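Local coordinates for protein phosphotransferase system, mannose/fructose/N-acetylgalactosamine-specific component IIB (Thermoanaerobacter tengcongensis, PDB 3LFJ) that probably carries a phosphoryl group from a phosphohistidine donor protein towards incoming sugar as the IIB part of a mannose-type transport system, at residues L33-G36 and Q37-T40; M64-I67 and Y68-A72; K79-V83 and D84-K88; I107-C110 and K111-M114. All blocks are in the same frame, centred on the assembly; numbering follows the deposited sequence.

Interaction 1. Residues L33-G36 and Q37-T40; sequences LIHG and QVMT
Val38 sets its isopropyl group over one face of the His35 imidazole, slanting across it rather than lying alongside. The methyl CG2 does the touching: it stands 3.5 Å from His35 CE1, while Val38 CB sits 4.0 Å above the ring plane, towards the rim. The ring is placed for this by its first torsion (chi1 60°), which tucks His35 CG between its own backbone N and carbonyl carbon and turns the imidazole towards the helix about to start. Next to the touched CE1, His35 NE2 is hydrogen-bonded to Asp30 OD2, so a carboxylate fixes one point and an aliphatic methyl covers part of a face.

The backbone explains why the two side chains meet. A type II' turn runs from His35 to Val38, with Gly36 at its positive-phi corner. Val38 N closes the turn on His35 O at 3.3 Å. A water gives a second bond to His35 O (3.0 Å) and receives Met39 N at 2.8 Å, extending the grip into the first turn of the helix. Further inward, Met39 CG rests 4.2 Å from Ile34 CG1. The arrangement is typical of the loop after the first strand in sorbose-type IIB proteins; in relatives this loop bears the phosphorylated histidine, and His35 is consistent with that site.

Interaction 2. Residues M64-I67 and Y68-A72; sequences MKNI and YTMAA
One face of the Tyr68 ring is covered by the terminal methyl of Met64, whose CE lies 3.9 Å from the ring centroid and 29° off the normal, a CH-pi contact. The methyl sits near the phenol end, 3.5 Å from Tyr68 CZ. Met64 SD hangs farther above the same ring, so this is a Met-aromatic contact in which the methyl, not the sulfur, does the pressing. Bends at chi2 and chi3 (-46° and -68°) fold the thioether back over the ring, one helical turn on. Low on the ring, Tyr68 CD2 comes to 3.2 Å from Met64 O, the carbonyl that also accepts Tyr68 N. Leu33 and Ile34, from the loop before helix 38-43, pack against the tyrosine too.

This is the i to i+4 pairing of helix 62-70, which carries Tyr68 over that loop and turns Lys65 towards Leu58 and Val80. Thr69 shows the same spacing in polar form: OG1 returns to Lys65 O at 2.8 Å, and Thr69 N reaches that oxygen at 3.0 Å. The two donors arrive from opposite faces of the carbonyl plane, leaving the oxygen doubly held and the hydroxyl satisfied on an exposed flank. Nearer the end of the helix the bonding slackens: Met70 N still bonds to Asn66 O at 2.9 Å, whereas Ala71 N makes a weak bond to Ile67 O.

Interaction 3. Residues K79-V83 and D84-K88; sequences KVFGV and DAALK
Val83 and Leu87 form the inner side of this strand-to-helix junction: they lie side by side, pointing the same way, with Val83 CG1 4.0 Å from Leu87 CD1. Val83 chi1 is 168°, which swings CG1 away from the backbone N and forward towards Leu87. Beneath the pair, Leu87 N donates to Val83 O at 3.0 Å, and Leu87 CG leans over the same oxygen at 3.4 Å. Thr109, Arg112 and Val113 of helix 107-115 pack on Val83, which is buried. Ala86, buried as well, belongs to this side, its CB 3.9 Å from Phe81 CB and also against Ile54.

The other side differs in burial, not in spacing. Ala85, exposed, offers its methyl to the edge of the Phe81 ring, in the ring plane, with CB again 4.0 Å from Phe81 CD1; the phenyl has its aromatic partner in Trp22, edge to face. Asp84 is exposed too and points away from the strand, towards solvent.

Between the two sides Gly82 stands at the N-cap, its O accepting Ala86 N at 2.9 Å. The N-H of Val83, in the first turn, is taken by Asp56 OD1, while Asp56 OD2 pairs with Arg112. The chemistry implies a carboxylate at the helix start whose negative charge is probably stabilised twice, by the helix N terminus and by the guanidinium.

Interaction 4. Residues I107-C110 and K111-M114; sequences IDTC and KRVM
Asp108 and Arg112 meet one helical turn apart without a direct ionic bond: Asp108 OD1 comes across the aliphatic chain, 3.6 Å from Arg112 CD, but 4.7 Å from Arg112 NH1. A water fills the gap. It donates to Asp108 OD1 at 2.7 Å and to Thr109 OG1 at 3.0 Å, and accepts from Arg112 NH1 at 2.9 Å, approaching the guanidinium at its edge and in its plane. Both water protons are thus spent on Asp108 and Thr109, and its oxygen takes the N-H of Arg112. Asp108 chi1 of -172° carries the carboxylate over the backbone carbonyl side, where the arginine chain passes, and the two charged planes end 31° apart.

Several other polar groups have partners close by. Thr109 OG1 is also bonded to Asn106 OD1, an acceptor, so the hydroxyl both gives and receives. Arg112 NH2 forms a salt bridge with Asp56 OD2, and Lys111 NZ another with Asp115 OD2. In the backbone, Lys111, Arg112, Val113 and Met114 give their N-H groups in turn to the carbonyls of Ile107, Asp108, Thr109 and Cys110. On the buried side the contact is apolar: Cys110 SG sits 4.0 Å from Met114 SD, and both pack on Ile120.

The chemistry implies an arginine held at two ends of its guanidinium, by a carboxylate and by a bridging water, with the attraction to Asp108 probably screened but still felt through that water.

How the interactions relate
Each of the four contacts spans adjoining residues, so they follow one another along the chain and none nests within or crosses another. Interaction 1 closes the turn that leads from the loop after strand 22-30 into helix 38-43. Interaction 2 lies within helix 62-70 and touches interaction 1 directly, binding that helix to the loop. From there the chain enters strand 78-81 at one edge of the sheet, where interactions 2 and 3 touch, and interaction 3 turns the strand into helix 83-91. Interactions 3 and 4 touch as well, joining helices 83-91 and 107-115. Interactions 1 and 4 lie on opposite sides of the chain's centre, their centres about 21 Å apart.

Interaction 1. Residues L33-G36 and Q37-T40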
loop_
_atom_site.group_PDB
_atom_site.type_symbol
_atom_site.label_atom_id
_atom_site.label_comp_id
_atom_site.label_asym_id
_atom_site.label_seq_id
_atom_site.Cartn_x
_atom_site.Cartn_y
_atom_site.Cartn_z
ATOM N N LEU A 33 4.919 -7.472 -1.306
ATOM C CA LEU A 33 5.689 -6.449 -0.563
ATOM C C LEU A 33 6.969 -5.986 -1.259
ATOM O O LEU A 33 6.900 -5.405 -2.333
ATOM C CB LEU A 33 5.931 -6.890 0.893
ATOM C CG LEU A 33 4.618 -7.062 1.677
ATOM C CD1 LEU A 33 4.827 -7.794 3.007
ATOM C CD2 LEU A 33 3.875 -5.737 1.862
ATOM N N ILE A 34 8.128 -6.219 -0.642
ATOM C CA ILE A 34 9.386 -5.835 -1.259
ATOM C C ILE A 34 9.941 -7.028 -2.031
ATOM O O ILE A 34 10.420 -7.994 -1.441
ATOM C CB ILE A 34 10.380 -5.322 -0.216
ATOM C CG1 ILE A 34 9.769 -4.162 0.578
ATOM C CG2 ILE A 34 11.657 -4.859 -0.919
ATOM C CD1 ILE A 34 10.739 -3.539 1.583
ATOM N N HIS A 35 9.835 -6.956 -3.353
ATOM C CA HIS A 35 10.251 -8.062 -4.210
ATOM C C HIS A 35 10.911 -7.548 -5.486
ATOM O O HIS A 35 10.521 -6.517 -6.026
ATOM C CB HIS A 35 9.041 -8.941 -4.568
ATOM C CG HIS A 35 7.961 -8.211 -5.307
ATOM N ND1 HIS A 35 7.855 -8.228 -6.683
ATOM C CD2 HIS A 35 6.960 -7.415 -4.865
ATOM C CE1 HIS A 35 6.816 -7.499 -7.052
ATOM N NE2 HIS A 35 6.261 -6.987 -5.966
ATOM N N GLY A 36 11.899 -8.291 -5.977
ATOM C CA GLY A 36 12.613 -7.889 -7.176
ATOM C C GLY A 36 13.124 -6.456 -7.084
ATOM O O GLY A 36 13.610 -6.024 -6.039
ATOM N N GLN A 37 13.006 -5.719 -8.182
ATOM C CA GLN A 37 13.461 -4.331 -8.218
ATOM C C GLN A 37 12.306 -3.346 -8.075
ATOM O O GLN A 37 12.488 -2.138 -8.198
ATOM C CB GLN A 37 14.185 -4.052 -9.538
ATOM C CG GLN A 37 15.487 -4.804 -9.695
ATOM C CD GLN A 37 16.463 -4.482 -8.589
ATOM O OE1 GLN A 37 16.891 -5.367 -7.845
ATOM N NE2 GLN A 37 16.813 -3.207 -8.461
ATOM N N VAL A 38 11.108 -3.861 -7.829
ATOM C CA VAL A 38 9.915 -3.029 -7.866
ATOM C C VAL A 38 9.994 -1.816 -6.934
ATOM O O VAL A 38 9.728 -0.685 -7.342
ATOM C CB VAL A 38 8.665 -3.885 -7.564
ATOM C CG1 VAL A 38 7.439 -3.022 -7.361
ATOM C CG2 VAL A 38 8.442 -4.881 -8.699
ATOM N N MET A 39 10.357 -2.042 -5.679
ATOM C CA MET A 39 10.390 -0.933 -4.740
ATOM C C MET A 39 11.581 -0.017 -4.977
ATOM O O MET A 39 11.550 1.147 -4.599
ATOM C CB MET A 39 10.354 -1.425 -3.289
ATOM C CG MET A 39 8.958 -1.852 -2.843
ATOM S SD MET A 39 7.700 -0.588 -3.043
ATOM C CE MET A 39 8.320 0.634 -1.900
ATOM N N THR A 40 12.640 -0.541 -5.589
ATOM C CA THR A 40 13.772 0.303 -5.936
ATOM C C THR A 40 13.305 1.330 -6.962
ATOM O O THR A 40 13.624 2.520 -6.859
ATOM C CB THR A 40 14.938 -0.545 -6.454
ATOM O OG1 THR A 40 15.372 -1.425 -5.407
ATOM C CG2 THR A 40 16.102 0.340 -6.883
HETATM O O HOH W 1 11.586 -4.234 -4.376
#

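Interaction 2. Residues M64-I67 and Y68-A72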
loop_
_atom_site.group_PDB
_atom_site.type_symbol
_atom_site.label_atom_id
_atom_site.label_comp_id
_atom_site.label_asym_id
_atom_site.label_seq_id
_atom_site.Cartn_x
_atom_site.Cartn_y
_atom_site.Cartn_z
ATOM N N MET A 64 10.656 -13.171 7.676
ATOM C CA MET A 64 10.299 -12.339 6.534
ATOM C C MET A 64 10.676 -10.874 6.750
ATOM O O MET A 64 10.967 -10.162 5.790
ATOM C CB MET A 64 8.815 -12.490 6.160
ATOM C CG MET A 64 8.523 -13.796 5.420
ATOM S SD MET A 64 9.633 -14.236 4.083
ATOM C CE MET A 64 9.241 -12.972 2.872
ATOM N N LYS A 65 10.686 -10.411 7.999
ATOM C CA LYS A 65 11.173 -9.060 8.242
ATOM C C LYS A 65 12.614 -8.932 7.766
ATOM O O LYS A 65 12.961 -7.941 7.134
ATOM C CB LYS A 65 11.041 -8.658 9.703
ATOM C CG LYS A 65 9.605 -8.352 10.088
ATOM C CD LYS A 65 9.528 -7.629 11.421
ATOM C CE LYS A 65 9.663 -8.580 12.574
ATOM N NZ LYS A 65 9.482 -7.818 13.850
ATOM N N ASN A 66 13.427 -9.949 8.041
ATOM C CA ASN A 66 14.809 -9.924 7.566
ATOM C C ASN A 66 14.876 -9.982 6.043
ATOM O O ASN A 66 15.632 -9.223 5.426
ATOM C CB ASN A 66 15.624 -11.061 8.169
ATOM C CG ASN A 66 17.062 -11.052 7.682
ATOM O OD1 ASN A 66 17.783 -10.063 7.868
ATOM N ND2 ASN A 66 17.482 -12.139 7.061
ATOM N N ILE A 67 14.093 -10.878 5.431
ATOM C CA ILE A 67 14.068 -10.970 3.962
ATOM C C ILE A 67 13.737 -9.612 3.328
ATOM O O ILE A 67 14.426 -9.149 2.415
ATOM C CB ILE A 67 13.054 -12.033 3.471
ATOM C CG1 ILE A 67 13.480 -13.444 3.892
ATOM C CG2 ILE A 67 12.852 -11.940 1.944
ATOM C CD1 ILE A 67 14.817 -13.874 3.343
ATOM N N TYR A 68 12.677 -8.963 3.798
ATOM C CA TYR A 68 12.265 -7.708 3.182
ATOM C C TYR A 68 13.259 -6.578 3.457
ATOM O O TYR A 68 13.466 -5.708 2.599
ATOM C CB TYR A 68 10.849 -7.332 3.628
ATOM C CG TYR A 68 9.768 -8.238 3.083
ATOM C CD1 TYR A 68 9.738 -8.606 1.745
ATOM C CD2 TYR A 68 8.749 -8.724 3.922
ATOM C CE1 TYR A 68 8.742 -9.434 1.246
ATOM C CE2 TYR A 68 7.749 -9.549 3.431
ATOM C CZ TYR A 68 7.747 -9.909 2.103
ATOM O OH TYR A 68 6.747 -10.731 1.634
ATOM N N THR A 69 13.875 -6.585 4.639
ATOM C CA THR A 69 14.864 -5.568 4.987
ATOM C C THR A 69 16.075 -5.703 4.056
ATOM O O THR A 69 16.586 -4.706 3.543
ATOM C CB THR A 69 15.285 -5.686 6.465
ATOM O OG1 THR A 69 14.149 -5.407 7.291
ATOM C CG2 THR A 69 16.401 -4.701 6.806
ATOM N N MET A 70 16.499 -6.936 3.807
ATOM C CA MET A 70 17.640 -7.198 2.922
ATOM C C MET A 70 17.345 -6.873 1.465
ATOM O O MET A 70 18.261 -6.563 0.684
ATOM C CB MET A 70 18.083 -8.657 3.033
ATOM C CG MET A 70 18.608 -9.027 4.410
ATOM S SD MET A 70 19.455 -10.612 4.407
ATOM C CE MET A 70 18.140 -11.718 3.904
ATOM N N ALA A 71 16.068 -6.953 1.093
ATOM C CA ALA A 71 15.626 -6.739 -0.280
ATOM C C ALA A 71 15.354 -5.271 -0.580
ATOM O O ALA A 71 15.051 -4.899 -1.722
ATOM C CB ALA A 71 14.368 -7.568 -0.560
ATOM N N ALA A 72 15.464 -4.444 0.450
ATOM C CA ALA A 72 15.114 -3.037 0.342
ATOM C C ALA A 72 16.072 -2.333 -0.603
ATOM O O ALA A 72 17.220 -2.771 -0.768
ATOM C CB ALA A 72 15.160 -2.382 1.696
#

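Interaction 3. Residues K79-V83 and D84-K88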
loop_
_atom_site.group_PDB
_atom_site.type_symbol
_atom_site.label_atom_id
_atom_site.label_comp_id
_atom_site.label_asym_id
_atom_site.label_seq_id
_atom_site.Cartn_x
_atom_site.Cartn_y
_atom_site.Cartn_z
ATOM N N LYS A 79 10.790 -0.169 7.912
ATOM C CA LYS A 79 10.260 -0.419 9.243
ATOM C C LYS A 79 8.952 -1.170 9.095
ATOM O O LYS A 79 8.210 -0.928 8.147
ATOM C CB LYS A 79 10.006 0.893 9.976
ATOM C CG LYS A 79 11.277 1.703 10.215
ATOM C CD LYS A 79 12.290 0.887 11.001
ATOM N N VAL A 80 8.668 -2.058 10.042
ATOM C CA VAL A 80 7.457 -2.860 9.993
ATOM C C VAL A 80 6.642 -2.616 11.249
ATOM O O VAL A 80 7.179 -2.621 12.362
ATOM C CB VAL A 80 7.786 -4.360 9.880
ATOM C CG1 VAL A 80 6.501 -5.200 9.884
ATOM C CG2 VAL A 80 8.611 -4.630 8.618
ATOM N N PHE A 81 5.347 -2.370 11.065
ATOM C CA PHE A 81 4.429 -2.160 12.180
ATOM C C PHE A 81 3.189 -3.000 11.996
ATOM O O PHE A 81 2.702 -3.155 10.867
ATOM C CB PHE A 81 3.949 -0.708 12.250
ATOM C CG PHE A 81 5.017 0.290 12.635
ATOM C CD1 PHE A 81 5.106 0.742 13.938
ATOM C CD2 PHE A 81 5.887 0.805 11.691
ATOM C CE1 PHE A 81 6.069 1.675 14.306
ATOM C CE2 PHE A 81 6.857 1.734 12.048
ATOM C CZ PHE A 81 6.939 2.170 13.355
ATOM N N GLY A 82 2.637 -3.490 13.106
ATOM C CA GLY A 82 1.260 -3.951 13.082
ATOM C C GLY A 82 0.313 -2.765 12.954
ATOM O O GLY A 82 0.727 -1.610 13.094
ATOM N N VAL A 83 -0.964 -3.044 12.706
ATOM C CA VAL A 83 -1.952 -1.971 12.526
ATOM C C VAL A 83 -2.063 -1.050 13.743
ATOM O O VAL A 83 -1.965 0.180 13.617
ATOM C CB VAL A 83 -3.332 -2.562 12.181
ATOM C CG1 VAL A 83 -4.444 -1.511 12.277
ATOM C CG2 VAL A 83 -3.294 -3.194 10.806
ATOM N N ASP A 84 -2.264 -1.625 14.926
ATOM C CA ASP A 84 -2.430 -0.775 16.103
ATOM C C ASP A 84 -1.172 0.036 16.370
ATOM O O ASP A 84 -1.261 1.209 16.717
ATOM C CB ASP A 84 -2.763 -1.608 17.349
ATOM C CG ASP A 84 -4.141 -2.229 17.298
ATOM O OD1 ASP A 84 -4.966 -1.874 16.420
ATOM O OD2 ASP A 84 -4.402 -3.096 18.164
ATOM N N ALA A 85 -0.000 -0.588 16.232
ATOM C CA ALA A 85 1.258 0.121 16.460
ATOM C C ALA A 85 1.488 1.240 15.453
ATOM O O ALA A 85 2.031 2.295 15.807
ATOM C CB ALA A 85 2.440 -0.862 16.448
ATOM N N ALA A 86 1.092 1.019 14.202
ATOM C CA ALA A 86 1.212 2.066 13.186
ATOM C C ALA A 86 0.327 3.248 13.544
ATOM O O ALA A 86 0.761 4.394 13.463
ATOM C CB ALA A 86 0.838 1.526 11.827
ATOM N N LEU A 87 -0.913 2.976 13.934
ATOM C CA LEU A 87 -1.811 4.064 14.301
ATOM C C LEU A 87 -1.268 4.825 15.511
ATOM O O LEU A 87 -1.348 6.060 15.563
ATOM C CB LEU A 87 -3.218 3.531 14.576
ATOM C CG LEU A 87 -3.917 2.982 13.331
ATOM C CD1 LEU A 87 -5.147 2.186 13.714
ATOM C CD2 LEU A 87 -4.280 4.128 12.394
ATOM N N LYS A 88 -0.702 4.105 16.472
ATOM C CA LYS A 88 -0.150 4.751 17.661
ATOM C C LYS A 88 1.040 5.645 17.301
ATOM O O LYS A 88 1.145 6.774 17.793
ATOM C CB LYS A 88 0.246 3.717 18.710
ATOM C CG LYS A 88 0.896 4.320 19.955
ATOM C CD LYS A 88 1.388 3.223 20.894
#

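Interaction 4. Residues I107-C110 and K111-M114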
loop_
_atom_site.group_PDB
_atom_site.type_symbol
_atom_site.label_atom_id
_atom_site.label_comp_id
_atom_site.label_asym_id
_atom_site.label_seq_id
_atom_site.Cartn_x
_atom_site.Cartn_y
_atom_site.Cartn_z
ATOM N N ILE A 107 -5.713 -5.206 0.854
ATOM C CA ILE A 107 -6.705 -4.153 0.987
ATOM C C ILE A 107 -7.279 -4.055 2.392
ATOM O O ILE A 107 -7.428 -2.953 2.930
ATOM C CB ILE A 107 -7.837 -4.323 -0.063
ATOM C CG1 ILE A 107 -7.286 -4.069 -1.462
ATOM C CG2 ILE A 107 -8.989 -3.367 0.247
ATOM C CD1 ILE A 107 -8.156 -4.649 -2.574
ATOM N N ASP A 108 -7.562 -5.201 3.015
ATOM C CA ASP A 108 -8.133 -5.159 4.343
ATOM C C ASP A 108 -7.282 -4.414 5.370
ATOM O O ASP A 108 -7.798 -3.686 6.225
ATOM C CB ASP A 108 -8.425 -6.553 4.859
ATOM C CG ASP A 108 -9.189 -6.512 6.157
ATOM O OD1 ASP A 108 -8.652 -6.941 7.197
ATOM O OD2 ASP A 108 -10.327 -5.980 6.151
ATOM N N THR A 109 -5.965 -4.601 5.312
ATOM C CA THR A 109 -5.120 -3.936 6.282
ATOM C C THR A 109 -5.112 -2.433 6.027
ATOM O O THR A 109 -5.126 -1.639 6.962
ATOM C CB THR A 109 -3.701 -4.527 6.280
ATOM O OG1 THR A 109 -3.776 -5.941 6.553
ATOM C CG2 THR A 109 -2.835 -3.863 7.340
ATOM N N CYS A 110 -5.133 -2.051 4.752
ATOM C CA CYS A 110 -5.238 -0.645 4.405
ATOM C C CYS A 110 -6.558 -0.062 4.935
ATOM O O CYS A 110 -6.566 0.999 5.557
ATOM C CB CYS A 110 -5.105 -0.467 2.892
ATOM S SG CYS A 110 -5.221 1.260 2.385
ATOM N N LYS A 111 -7.660 -0.783 4.732
ATOM C CA LYS A 111 -8.961 -0.339 5.248
ATOM C C LYS A 111 -8.924 -0.153 6.761
ATOM O O LYS A 111 -9.400 0.849 7.287
ATOM C CB LYS A 111 -10.080 -1.308 4.846
ATOM C CG LYS A 111 -11.426 -1.038 5.545
ATOM C CD LYS A 111 -12.440 -2.115 5.164
ATOM C CE LYS A 111 -13.878 -1.631 5.276
ATOM N NZ LYS A 111 -14.232 -1.121 6.618
ATOM N N ARG A 112 -8.330 -1.113 7.470
ATOM C CA ARG A 112 -8.240 -0.978 8.919
ATOM C C ARG A 112 -7.502 0.288 9.361
ATOM O O ARG A 112 -7.938 0.974 10.309
ATOM C CB ARG A 112 -7.602 -2.219 9.546
ATOM C CG ARG A 112 -8.509 -3.429 9.498
ATOM C CD ARG A 112 -7.724 -4.695 9.805
ATOM N NE ARG A 112 -7.154 -4.635 11.145
ATOM C CZ ARG A 112 -6.094 -5.344 11.528
ATOM N NH1 ARG A 112 -5.500 -6.139 10.649
ATOM N NH2 ARG A 112 -5.637 -5.243 12.778
ATOM N N VAL A 113 -6.386 0.623 8.708
ATOM C CA VAL A 113 -5.671 1.824 9.114
ATOM C C VAL A 113 -6.402 3.095 8.712
ATOM O O VAL A 113 -6.380 4.069 9.448
ATOM C CB VAL A 113 -4.202 1.890 8.650
ATOM C CG1 VAL A 113 -3.383 0.764 9.296
ATOM C CG2 VAL A 113 -4.097 1.867 7.164
ATOM N N MET A 114 -7.050 3.092 7.556
ATOM C CA MET A 114 -7.823 4.272 7.189
ATOM C C MET A 114 -9.027 4.431 8.118
ATOM O O MET A 114 -9.347 5.545 8.533
ATOM C CB MET A 114 -8.239 4.211 5.726
ATOM C CG MET A 114 -7.033 4.219 4.814
ATOM S SD MET A 114 -7.467 4.536 3.097
ATOM C CE MET A 114 -7.892 6.268 3.205
HETATM O O HOH W 2 -6.103 -7.131 7.956
#